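PDB 2PLC: phosphatidylinositol-specific phospholipase C from Listeria monocytogenes, which belongs to the phosphatidylinositol-specific phospholipase C family and is a single-domain bacterial enzyme with an irregular TIM-barrel fold. Local coordinates for residues L10-L16 / P143-R149. Numbering follows the deposited sequence.
Sequences LPDTTNL and PTLKDVR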
ATOM      1  N   LEU A  10      -8.000   7.978  15.719  1.00 35.31           N
ATOM      2  CA  LEU A  10      -7.133   7.065  16.455  1.00 33.68           C
ATOM      3  C   LEU A  10      -6.172   7.866  17.323  1.00 36.96           C
ATOM      4  O   LEU A  10      -5.897   9.033  17.042  1.00 37.24           O
ATOM      5  CB  LEU A  10      -6.348   6.169  15.488  1.00 32.93           C
ATOM      6  CG  LEU A  10      -7.102   5.092  14.699  1.00 29.92           C
ATOM      7  CD1 LEU A  10      -6.157   4.422  13.716  1.00 20.77           C
ATOM      8  CD2 LEU A  10      -7.707   4.066  15.646  1.00 27.20           C
ATOM      9  N   PRO A  11      -5.654   7.251  18.398  1.00 38.53           N
ATOM     10  CA  PRO A  11      -4.719   7.915  19.310  1.00 35.16           C
ATOM     11  C   PRO A  11      -3.384   8.238  18.648  1.00 36.35           C
ATOM     12  O   PRO A  11      -2.859   7.430  17.882  1.00 32.04           O
ATOM     13  CB  PRO A  11      -4.528   6.876  20.417  1.00 37.03           C
ATOM     14  CG  PRO A  11      -5.795   6.082  20.382  1.00 39.82           C
ATOM     15  CD  PRO A  11      -6.021   5.918  18.909  1.00 39.71           C
ATOM     16  N   ASP A  12      -2.837   9.413  18.960  1.00 31.90           N
ATOM     17  CA  ASP A  12      -1.544   9.846  18.425  1.00 31.86           C
ATOM     18  C   ASP A  12      -0.419   8.914  18.861  1.00 34.09           C
ATOM     19  O   ASP A  12       0.612   8.806  18.193  1.00 37.53           O
ATOM     20  CB  ASP A  12      -1.211  11.260  18.905  1.00 39.27           C
ATOM     21  CG  ASP A  12      -1.858  12.333  18.062  1.00 45.82           C
ATOM     22  OD1 ASP A  12      -3.078  12.254  17.810  1.00 53.54           O
ATOM     23  OD2 ASP A  12      -1.143  13.267  17.652  1.00 54.74           O
ATOM     24  N   THR A  13      -0.630   8.245  19.989  1.00 37.28           N
ATOM     25  CA  THR A  13       0.352   7.330  20.556  1.00 38.26           C
ATOM     26  C   THR A  13       0.350   5.934  19.933  1.00 39.05           C
ATOM     27  O   THR A  13       1.286   5.163  20.149  1.00 37.24           O
ATOM     28  CB  THR A  13       0.156   7.196  22.084  1.00 39.02           C
ATOM     29  OG1 THR A  13      -1.165   6.712  22.358  1.00 34.51           O
ATOM     30  CG2 THR A  13       0.348   8.548  22.773  1.00 33.67           C
ATOM     31  N   THR A  14      -0.695   5.606  19.171  1.00 34.24           N
ATOM     32  CA  THR A  14      -0.791   4.294  18.533  1.00 29.52           C
ATOM     33  C   THR A  14       0.297   4.124  17.487  1.00 28.02           C
ATOM     34  O   THR A  14       0.561   5.037  16.706  1.00 29.98           O
ATOM     35  CB  THR A  14      -2.156   4.083  17.852  1.00 33.08           C
ATOM     36  OG1 THR A  14      -3.205   4.332  18.795  1.00 42.66           O
ATOM     37  CG2 THR A  14      -2.280   2.649  17.345  1.00 25.20           C
ATOM     38  N   ASN A  15       0.951   2.966  17.500  1.00 30.04           N
ATOM     39  CA  ASN A  15       2.006   2.681  16.533  1.00 31.50           C
ATOM     40  C   ASN A  15       1.384   2.179  15.232  1.00 27.88           C
ATOM     41  O   ASN A  15       0.320   1.559  15.232  1.00 29.01           O
ATOM     42  CB  ASN A  15       2.987   1.648  17.085  1.00 28.15           C
ATOM     43  CG  ASN A  15       4.242   1.534  16.242  1.00 31.48           C
ATOM     44  OD1 ASN A  15       4.327   0.702  15.345  1.00 36.46           O
ATOM     45  ND2 ASN A  15       5.222   2.378  16.524  1.00 33.50           N
ATOM     46  N   LEU A  16       2.044   2.466  14.122  1.00 24.46           N
ATOM     47  CA  LEU A  16       1.544   2.057  12.821  1.00 26.93           C
ATOM     48  C   LEU A  16       1.443   0.536  12.700  1.00 24.14           C
ATOM     49  O   LEU A  16       0.565   0.024  12.012  1.00 20.97           O
ATOM     50  CB  LEU A  16       2.448   2.620  11.721  1.00 28.24           C
ATOM     51  CG  LEU A  16       1.810   3.335  10.529  1.00 30.41           C
ATOM     52  CD1 LEU A  16       0.874   4.438  11.000  1.00 34.20           C
ATOM     53  CD2 LEU A  16       2.908   3.919   9.664  1.00 26.86           C
ATOM     54  N   PRO A 143       7.159   4.349  13.125  1.00 35.13           N
ATOM     55  CA  PRO A 143       6.606   5.534  13.789  1.00 28.80           C
ATOM     56  C   PRO A 143       5.179   5.419  14.298  1.00 29.36           C
ATOM     57  O   PRO A 143       4.428   4.530  13.902  1.00 28.35           O
ATOM     58  CB  PRO A 143       6.706   6.600  12.705  1.00 32.67           C
ATOM     59  CG  PRO A 143       6.459   5.818  11.462  1.00 33.54           C
ATOM     60  CD  PRO A 143       7.324   4.598  11.681  1.00 35.24           C
ATOM     61  N   THR A 144       4.829   6.338  15.192  1.00 30.89           N
ATOM     62  CA  THR A 144       3.495   6.409  15.765  1.00 33.49           C
ATOM     63  C   THR A 144       2.705   7.393  14.913  1.00 30.63           C
ATOM     64  O   THR A 144       3.284   8.139  14.122  1.00 29.52           O
ATOM     65  CB  THR A 144       3.523   6.898  17.238  1.00 37.04           C
ATOM     66  OG1 THR A 144       4.054   8.227  17.306  1.00 39.58           O
ATOM     67  CG2 THR A 144       4.390   5.982  18.077  1.00 38.89           C
ATOM     68  N   LEU A 145       1.386   7.388  15.067  1.00 28.20           N
ATOM     69  CA  LEU A 145       0.525   8.278  14.302  1.00 33.26           C
ATOM     70  C   LEU A 145       0.868   9.748  14.498  1.00 37.84           C
ATOM     71  O   LEU A 145       0.582  10.579  13.635  1.00 39.88           O
ATOM     72  CB  LEU A 145      -0.939   8.044  14.663  1.00 29.23           C
ATOM     73  CG  LEU A 145      -1.612   6.786  14.123  1.00 28.43           C
ATOM     74  CD1 LEU A 145      -3.055   6.778  14.562  1.00 23.86           C
ATOM     75  CD2 LEU A 145      -1.543   6.775  12.611  1.00 34.32           C
ATOM     76  N   LYS A 146       1.487  10.067  15.627  1.00 36.39           N
ATOM     77  CA  LYS A 146       1.850  11.442  15.920  1.00 37.09           C
ATOM     78  C   LYS A 146       2.866  11.947  14.895  1.00 39.41           C
ATOM     79  O   LYS A 146       2.688  13.023  14.318  1.00 44.34           O
ATOM     80  CB  LYS A 146       2.404  11.545  17.346  1.00 43.76           C
ATOM     81  CG  LYS A 146       2.299  12.930  17.973  1.00 47.85           C
ATOM     82  CD  LYS A 146       3.552  13.770  17.735  1.00 61.73           C
ATOM     83  CE  LYS A 146       4.572  13.637  18.874  1.00 68.84           C
ATOM     84  NZ  LYS A 146       5.050  12.241  19.126  1.00 72.51           N
ATOM     85  N   ASP A 147       3.879  11.129  14.618  1.00 39.50           N
ATOM     86  CA  ASP A 147       4.949  11.473  13.677  1.00 37.36           C
ATOM     87  C   ASP A 147       4.577  11.473  12.190  1.00 36.60           C
ATOM     88  O   ASP A 147       5.260  12.102  11.378  1.00 33.13           O
ATOM     89  CB  ASP A 147       6.144  10.536  13.884  1.00 44.00           C
ATOM     90  CG  ASP A 147       6.642  10.529  15.319  1.00 47.86           C
ATOM     91  OD1 ASP A 147       7.005  11.611  15.829  1.00 51.32           O
ATOM     92  OD2 ASP A 147       6.665   9.440  15.935  1.00 55.45           O
ATOM     93  N   VAL A 148       3.508  10.763  11.838  1.00 32.10           N
ATOM     94  CA  VAL A 148       3.075  10.663  10.446  1.00 29.70           C
ATOM     95  C   VAL A 148       1.749  11.354  10.121  1.00 29.17           C
ATOM     96  O   VAL A 148       1.144  11.068   9.091  1.00 32.24           O
ATOM     97  CB  VAL A 148       2.994   9.179   9.988  1.00 22.62           C
ATOM     98  CG1 VAL A 148       4.382   8.562   9.916  1.00 22.40           C
ATOM     99  CG2 VAL A 148       2.113   8.376  10.934  1.00 29.36           C
ATOM    100  N   ARG A 149       1.292  12.262  10.981  1.00 27.69           N
ATOM    101  CA  ARG A 149       0.034  12.963  10.712  1.00 30.99           C
ATOM    102  C   ARG A 149       0.149  13.799   9.429  1.00 36.10           C
ATOM    103  O   ARG A 149       1.071  14.611   9.281  1.00 40.85           O
ATOM    104  CB  ARG A 149      -0.362  13.863  11.891  1.00 31.68           C
ATOM    105  CG  ARG A 149      -0.815  13.131  13.150  1.00 22.03           C
ATOM    106  CD  ARG A 149      -2.066  12.290  12.928  1.00 26.60           C
ATOM    107  NE  ARG A 149      -2.596  11.766  14.188  1.00 31.04           N
ATOM    108  CZ  ARG A 149      -3.568  10.861  14.293  1.00 33.63           C
ATOM    109  NH1 ARG A 149      -4.143  10.352  13.212  1.00 37.77           N
ATOM    110  NH2 ARG A 149      -3.972  10.460  15.489  1.00 33.98           N
TER
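Arg149 reaches across to the start of the Pro11-Thr14 turn and uses one nitrogen twice: NH2 donates to Leu10 O, just ahead of the turn, at 2.9 Å and to Asp12 OD1, within it, at 3.1 Å, the latter a salt bridge. Both acceptors lie close to the guanidinium plane, but carboxylate and guanidinium are turned 57° apart, and NH2 meets OD1 from above the carboxylate plane. NH1 is engaged by Met7 O and Lys98 O, and CB of Leu145 sits over the centre of one guanidinium face, so bonds at the edge and carbon over a face fix its orientation. Beyond the turn the backbones pair through a single bridge between Asn15 and Thr144. Leu145 N gives a straight bond to Thr14 O (3.0 Å), nearly in line with the carbonyl, and Leu16 N answers with one to Pro143 O, lying in that carbonyl's plane. Asp12 O takes a weaker, bent bond from Lys146 N (128° at the hydrogen). Within the Pro11-Thr14 turn, Pro11 O accepts from Thr14 N and, weakly, from Thr14 OG1; ahead of the second turn, Thr144 OG1 donates to Asp147 OD2. The side-chain carboxamide of Asn15 is bonded just outside the two segments, ND2 to Ile142 O and OD1 from Ala17 N. Among the apolar side chains, Leu145 CD1 presses tightly on Leu10 CB at 3.5 Å, and CD2 meets Leu16 CD1 at 3.7 Å. Val148 CG2 adds a looser contact to the same Leu16 methyl, while Leu19 and the C-terminal Phe274 pack against Leu10. The contact lies at the N-terminal end of the barrel strands, joining the approach to strand 20-24, at the edge of the four-stranded parallel sheet, to the approach to strand 152-157 of the mixed sheet.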